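Local structure of response regulator (Pseudomonas putida, 3HDV) at residues 7-12 with 51-56; 11-16 with 60-65. The protein probably acts as a transcription regulator, this part being its receiver domain, expected to take up a phosphoryl group and so switch the response. All coordinates share one frame; numbering follows the deposited sequence.

Contact 1 of 2, residues 7-12 with 51-56; sequences RPLVLV and KRIGLM
The guanidinium of R52 has the CB of L9 over the centre of one face, 4.0 Å above the plane, while the carbonyl of R7 meets its edge. NE of R52 donates to R7 O at 3.0 Å (N-H...O 156°); the oxygen lies close to the guanidinium plane, but the donor stands well above the plane of the carbonyl. The guanidinium of R7 is turned 74° against that of R52, with R7 NE 3.3 Å from R52 NH2. D33 of strand 33-37 lies close to both, forming a salt bridge with R52 and a long, weak ion pair with R7, which probably offsets the closeness of the two charges. CG of R52 lies anti to the backbone N (chi1 -157°), a direction that carries the chain along R7 O, and a bend at chi3 turns the head over L9. Beyond the arginines the strands run parallel. G54 N donates to L9 O (2.9 Å), and L11 N to L55 O (2.9 Å); CA-H...O contacts from I53, V10 and M56 supplement them. V10 and L55 share one face of the sheet, that of helix 17-29, where L27 lies on V10. On the other face L11 and selenomethionine M56 run alongside each other in the same direction, L11 CD2 3.8 Å from M56 CG. I53 completes this apolar layer: its CG1 meets L9 CD2 at 3.7 Å, its CG2 reaches CB of L11, and Y46 and L47 of helix 40-49 close over L11 and I53. Two neighbouring strands in a parallel sheet of order 2-1-3-4-5, with helices on both faces, belong to the core of the CheY-like receiver fold.

Contact 2 of 2, residues 11-16 with 60-65; sequences LVVDDN and LRMQPE
Selenomethionine M62 and V13 cross at about a right angle, with SE 3.5 Å from V13 CG1 and the terminal methyl CE close by. With CG beside the backbone N (chi1 -61°), the M62 chain runs past D15, and its selenium, besides meeting V13, rests on CA of D14 at the turn that leaves the strand. D15 crosses M62 obliquely, its carboxylate passing alongside CA and CB of M62 to reach the next peptide. There D15 OD2 accepts the backbone N-H of Q63 at 3.0 Å in a nearly straight bond (165°), met from above the carboxylate plane. The other oxygen, OD1, lies 3.7 Å from R61 O. A water is placed between this pair, but its distances are too short for ordinary hydrogen bonds and its identity is doubtful; in relatives an acidic residue, the phospho-accepting aspartate (here probably D59) and a carbonyl at these positions bind a magnesium ion. With an alanine in place of D15 the carboxylate is gone, and the Q63 N-H would probably lose its acceptor, leaving the 60-65 loop less firmly tied to the end of the strand. D14 OD1 takes the N-H of N16 at 2.9 Å, an Asx turn, and its OD2 is bound by N19. The contact thus joins the end of strand 9-13 to the loop between strand 53-58 and helix 67-75. N16 caps helix 17-29 by accepting the N-H of N19, V13 packs on A43 of helix 40-49 and on M56 and T58 of strand 53-58, and the R61 guanidinium bonds to the carbonyl of D90 and forms a salt bridge with E95 of helix 93-101.

In the fold
Contacts 1 and 2 both start from strand 9-13 and share L11 and V12; their centres are about 17 Å apart. Contact 1 joins the beginning of that strand to strand 53-58, and contact 2 joins its end to the loop that follows strand 53-58. They touch where CG of M56 meets CG2 of V13 at 3.7 Å, one apolar layer running from the sheet into the loop. Contact 2 borders the probable phosphorylation site: D14 touches D59, the predicted phosphorylation residue, and R61 N bonds to D59 OD1. Contact 1 lies at the other end of the same strand pair, away from that site.

Contact 1 of 2, residues 7-12 with 51-56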
loop_
_atom_site.group_PDB
_atom_site.type_symbol
_atom_site.label_atom_id
_atom_site.label_comp_id
_atom_site.label_asym_id
_atom_site.label_seq_id
_atom_site.Cartn_x
_atom_site.Cartn_y
_atom_site.Cartn_z
ATOM N N ARG B 7 -9.785 -8.048 19.300
ATOM C CA ARG B 7 -9.474 -6.913 18.411
ATOM C C ARG B 7 -9.415 -7.417 16.917
ATOM O O ARG B 7 -8.889 -8.479 16.655
ATOM C CB ARG B 7 -8.181 -6.225 18.845
ATOM C CG ARG B 7 -7.913 -4.904 18.078
ATOM C CD ARG B 7 -6.816 -4.039 18.725
ATOM N NE ARG B 7 -5.484 -4.602 18.516
ATOM C CZ ARG B 7 -4.621 -4.884 19.492
ATOM N NH1 ARG B 7 -4.944 -4.630 20.765
ATOM N NH2 ARG B 7 -3.425 -5.402 19.193
ATOM N N PRO B 8 -10.027 -6.683 15.973
ATOM C CA PRO B 8 -10.015 -7.149 14.573
ATOM C C PRO B 8 -8.575 -7.273 14.016
ATOM O O PRO B 8 -7.723 -6.450 14.331
ATOM C CB PRO B 8 -10.788 -6.039 13.809
ATOM C CG PRO B 8 -11.570 -5.299 14.858
ATOM C CD PRO B 8 -10.750 -5.399 16.127
ATOM N N LEU B 9 -8.341 -8.339 13.251
ATOM C CA LEU B 9 -7.140 -8.513 12.440
ATOM C C LEU B 9 -7.500 -8.940 10.983
ATOM O O LEU B 9 -8.228 -9.924 10.789
ATOM C CB LEU B 9 -6.210 -9.533 13.107
ATOM C CG LEU B 9 -4.881 -9.900 12.445
ATOM C CD1 LEU B 9 -4.038 -8.600 12.375
ATOM C CD2 LEU B 9 -4.211 -10.972 13.312
ATOM N N VAL B 10 -6.968 -8.207 9.978
ATOM C CA VAL B 10 -7.205 -8.496 8.536
ATOM C C VAL B 10 -5.961 -9.134 7.965
ATOM O O VAL B 10 -4.898 -8.638 8.214
ATOM C CB VAL B 10 -7.594 -7.177 7.730
ATOM C CG1 VAL B 10 -7.840 -7.455 6.216
ATOM C CG2 VAL B 10 -8.892 -6.564 8.328
ATOM N N LEU B 11 -6.087 -10.259 7.252
ATOM C CA LEU B 11 -4.938 -10.816 6.531
ATOM C C LEU B 11 -4.997 -10.342 5.064
ATOM O O LEU B 11 -5.944 -10.622 4.348
ATOM C CB LEU B 11 -5.020 -12.325 6.502
ATOM C CG LEU B 11 -3.983 -13.101 5.674
ATOM C CD1 LEU B 11 -2.573 -12.954 6.266
ATOM C CD2 LEU B 11 -4.432 -14.600 5.652
ATOM N N VAL B 12 -3.956 -9.689 4.606
ATOM C CA VAL B 12 -3.911 -9.239 3.203
ATOM C C VAL B 12 -2.995 -10.169 2.413
ATOM O O VAL B 12 -1.809 -10.253 2.699
ATOM C CB VAL B 12 -3.340 -7.814 3.117
ATOM C CG1 VAL B 12 -3.176 -7.386 1.613
ATOM C CG2 VAL B 12 -4.278 -6.808 3.872
ATOM N N LYS B 51 -5.309 -17.220 15.079
ATOM C CA LYS B 51 -6.762 -17.358 15.141
ATOM C C LYS B 51 -7.492 -16.045 15.195
ATOM O O LYS B 51 -8.697 -16.001 14.967
ATOM C CB LYS B 51 -7.167 -18.201 16.389
ATOM C CG LYS B 51 -6.672 -19.651 16.376
ATOM C CD LYS B 51 -7.475 -20.501 15.385
ATOM C CE LYS B 51 -6.859 -20.542 13.973
ATOM N NZ LYS B 51 -6.220 -21.885 13.687
ATOM N N ARG B 52 -6.772 -14.989 15.545
ATOM C CA ARG B 52 -7.334 -13.653 15.588
ATOM C C ARG B 52 -7.771 -13.093 14.200
ATOM O O ARG B 52 -8.646 -12.204 14.117
ATOM C CB ARG B 52 -6.334 -12.725 16.251
ATOM C CG ARG B 52 -6.921 -11.469 16.857
ATOM C CD ARG B 52 -5.810 -10.616 17.598
ATOM N NE ARG B 52 -5.985 -9.223 17.213
ATOM C CZ ARG B 52 -5.039 -8.399 16.784
ATOM N NH1 ARG B 52 -3.752 -8.781 16.739
ATOM N NH2 ARG B 52 -5.396 -7.157 16.431
ATOM N N ILE B 53 -7.181 -13.593 13.118
ATOM C CA ILE B 53 -7.599 -13.153 11.768
ATOM C C ILE B 53 -9.114 -13.353 11.592
ATOM O O ILE B 53 -9.617 -14.476 11.657
ATOM C CB ILE B 53 -6.803 -13.864 10.656
ATOM C CG1 ILE B 53 -5.301 -13.532 10.812
ATOM C CG2 ILE B 53 -7.414 -13.554 9.240
ATOM C CD1 ILE B 53 -4.428 -14.466 9.971
ATOM N N GLY B 54 -9.862 -12.268 11.388
ATOM C CA GLY B 54 -11.312 -12.429 11.144
ATOM C C GLY B 54 -11.747 -12.149 9.720
ATOM O O GLY B 54 -12.934 -12.343 9.372
ATOM N N LEU B 55 -10.796 -11.705 8.884
ATOM C CA LEU B 55 -11.128 -11.379 7.483
ATOM C C LEU B 55 -9.880 -11.513 6.628
ATOM O O LEU B 55 -8.804 -11.155 7.052
ATOM C CB LEU B 55 -11.719 -9.931 7.367
ATOM C CG LEU B 55 -11.971 -9.230 6.018
ATOM C CD1 LEU B 55 -13.067 -9.915 5.223
ATOM C CD2 LEU B 55 -12.423 -7.823 6.266
HETATM N N MSE B 56 -10.043 -12.008 5.405
HETATM C CA MSE B 56 -8.906 -12.040 4.498
HETATM C C MSE B 56 -9.260 -11.286 3.204
HETATM O O MSE B 56 -10.332 -11.492 2.639
HETATM C CB MSE B 56 -8.590 -13.480 4.161
HETATM C CG MSE B 56 -7.319 -13.666 3.397
HETATM SE SE MSE B 56 -7.118 -15.550 2.854
HETATM C CE MSE B 56 -8.421 -15.651 1.381
#

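Contact 2 of 2, residues 11-16 with 60-65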
loop_
_atom_site.group_PDB
_atom_site.type_symbol
_atom_site.label_atom_id
_atom_site.label_comp_id
_atom_site.label_asym_id
_atom_site.label_seq_id
_atom_site.Cartn_x
_atom_site.Cartn_y
_atom_site.Cartn_z
ATOM N N LEU B 11 -6.087 -10.259 7.252
ATOM C CA LEU B 11 -4.938 -10.816 6.531
ATOM C C LEU B 11 -4.997 -10.342 5.064
ATOM O O LEU B 11 -5.944 -10.622 4.348
ATOM C CB LEU B 11 -5.020 -12.325 6.502
ATOM C CG LEU B 11 -3.983 -13.101 5.674
ATOM C CD1 LEU B 11 -2.573 -12.954 6.266
ATOM C CD2 LEU B 11 -4.432 -14.600 5.652
ATOM N N VAL B 12 -3.956 -9.689 4.606
ATOM C CA VAL B 12 -3.911 -9.239 3.203
ATOM C C VAL B 12 -2.995 -10.169 2.413
ATOM O O VAL B 12 -1.809 -10.253 2.699
ATOM C CB VAL B 12 -3.340 -7.814 3.117
ATOM C CG1 VAL B 12 -3.176 -7.386 1.613
ATOM C CG2 VAL B 12 -4.278 -6.808 3.872
ATOM N N VAL B 13 -3.525 -10.823 1.392
ATOM C CA VAL B 13 -2.728 -11.782 0.643
ATOM C C VAL B 13 -2.476 -11.226 -0.770
ATOM O O VAL B 13 -3.418 -10.979 -1.510
ATOM C CB VAL B 13 -3.484 -13.137 0.533
ATOM C CG1 VAL B 13 -2.691 -14.202 -0.257
ATOM C CG2 VAL B 13 -3.967 -13.586 1.928
ATOM N N ASP B 14 -1.200 -11.085 -1.121
ATOM C CA ASP B 14 -0.814 -10.624 -2.451
ATOM C C ASP B 14 0.644 -10.947 -2.689
ATOM O O ASP B 14 1.487 -10.758 -1.792
ATOM C CB ASP B 14 -1.037 -9.097 -2.501
ATOM C CG ASP B 14 -0.936 -8.531 -3.905
ATOM O OD1 ASP B 14 -0.501 -9.250 -4.850
ATOM O OD2 ASP B 14 -1.316 -7.358 -4.026
ATOM N N ASP B 15 0.996 -11.396 -3.898
ATOM C CA ASP B 15 2.415 -11.632 -4.150
ATOM C C ASP B 15 3.142 -10.338 -4.527
ATOM O O ASP B 15 4.356 -10.278 -4.586
ATOM C CB ASP B 15 2.632 -12.813 -5.121
ATOM C CG ASP B 15 2.064 -12.560 -6.525
ATOM O OD1 ASP B 15 1.318 -11.601 -6.703
ATOM O OD2 ASP B 15 2.374 -13.332 -7.472
ATOM N N ASN B 16 2.380 -9.276 -4.770
ATOM C CA ASN B 16 2.962 -7.941 -4.978
ATOM C C ASN B 16 3.179 -7.255 -3.630
ATOM O O ASN B 16 2.200 -6.770 -3.029
ATOM C CB ASN B 16 2.030 -7.176 -5.926
ATOM C CG ASN B 16 2.447 -5.752 -6.207
ATOM O OD1 ASN B 16 3.288 -5.111 -5.539
ATOM N ND2 ASN B 16 1.808 -5.222 -7.238
ATOM N N LEU B 60 -6.559 -12.645 -6.962
ATOM C CA LEU B 60 -6.766 -13.900 -7.641
ATOM C C LEU B 60 -5.503 -14.277 -8.421
ATOM O O LEU B 60 -5.153 -15.434 -8.533
ATOM C CB LEU B 60 -7.954 -13.754 -8.595
ATOM C CG LEU B 60 -9.333 -13.674 -7.899
ATOM C CD1 LEU B 60 -10.361 -13.708 -9.012
ATOM C CD2 LEU B 60 -9.604 -14.814 -6.853
ATOM N N ARG B 61 -4.829 -13.257 -8.929
ATOM C CA ARG B 61 -3.666 -13.365 -9.789
ATOM C C ARG B 61 -2.368 -13.490 -8.948
ATOM O O ARG B 61 -1.743 -12.501 -8.573
ATOM C CB ARG B 61 -3.689 -12.084 -10.614
ATOM C CG ARG B 61 -3.529 -12.219 -12.107
ATOM C CD ARG B 61 -4.565 -12.999 -12.923
ATOM N NE ARG B 61 -4.836 -14.385 -12.520
ATOM C CZ ARG B 61 -6.071 -14.826 -12.335
ATOM N NH1 ARG B 61 -7.107 -13.982 -12.507
ATOM N NH2 ARG B 61 -6.285 -16.064 -11.977
HETATM N N MSE B 62 -1.990 -14.704 -8.612
HETATM C CA MSE B 62 -0.814 -14.911 -7.777
HETATM C C MSE B 62 -0.076 -16.142 -8.215
HETATM O O MSE B 62 -0.687 -17.074 -8.700
HETATM C CB MSE B 62 -1.186 -15.042 -6.301
HETATM C CG MSE B 62 -1.893 -13.785 -5.730
HETATM SE SE MSE B 62 -2.188 -13.980 -3.757
HETATM C CE MSE B 62 -3.269 -15.645 -3.766
ATOM N N GLN B 63 1.247 -16.097 -8.040
ATOM C CA GLN B 63 2.136 -17.218 -8.335
ATOM C C GLN B 63 2.862 -17.584 -7.053
ATOM O O GLN B 63 3.330 -16.687 -6.366
ATOM C CB GLN B 63 3.180 -16.833 -9.403
ATOM C CG GLN B 63 2.618 -16.406 -10.778
ATOM C CD GLN B 63 1.948 -17.538 -11.589
ATOM O OE1 GLN B 63 1.666 -18.624 -11.066
ATOM N NE2 GLN B 63 1.702 -17.280 -12.888
ATOM N N PRO B 64 3.028 -18.889 -6.764
ATOM C CA PRO B 64 2.665 -20.074 -7.568
ATOM C C PRO B 64 1.243 -20.642 -7.517
ATOM O O PRO B 64 0.876 -21.432 -8.393
ATOM C CB PRO B 64 3.690 -21.143 -7.110
ATOM C CG PRO B 64 4.050 -20.773 -5.726
ATOM C CD PRO B 64 3.845 -19.245 -5.588
ATOM N N GLU B 65 0.444 -20.255 -6.528
ATOM C CA GLU B 65 -0.926 -20.736 -6.438
ATOM C C GLU B 65 -1.906 -19.533 -6.454
ATOM O O GLU B 65 -1.694 -18.525 -5.781
ATOM C CB GLU B 65 -1.079 -21.578 -5.183
ATOM C CG GLU B 65 -2.421 -22.245 -4.973
ATOM C CD GLU B 65 -2.431 -23.084 -3.716
ATOM O OE1 GLU B 65 -1.332 -23.297 -3.118
ATOM O OE2 GLU B 65 -3.533 -23.528 -3.319
HETATM O O HOH W 1 0.120 -10.827 -8.654
#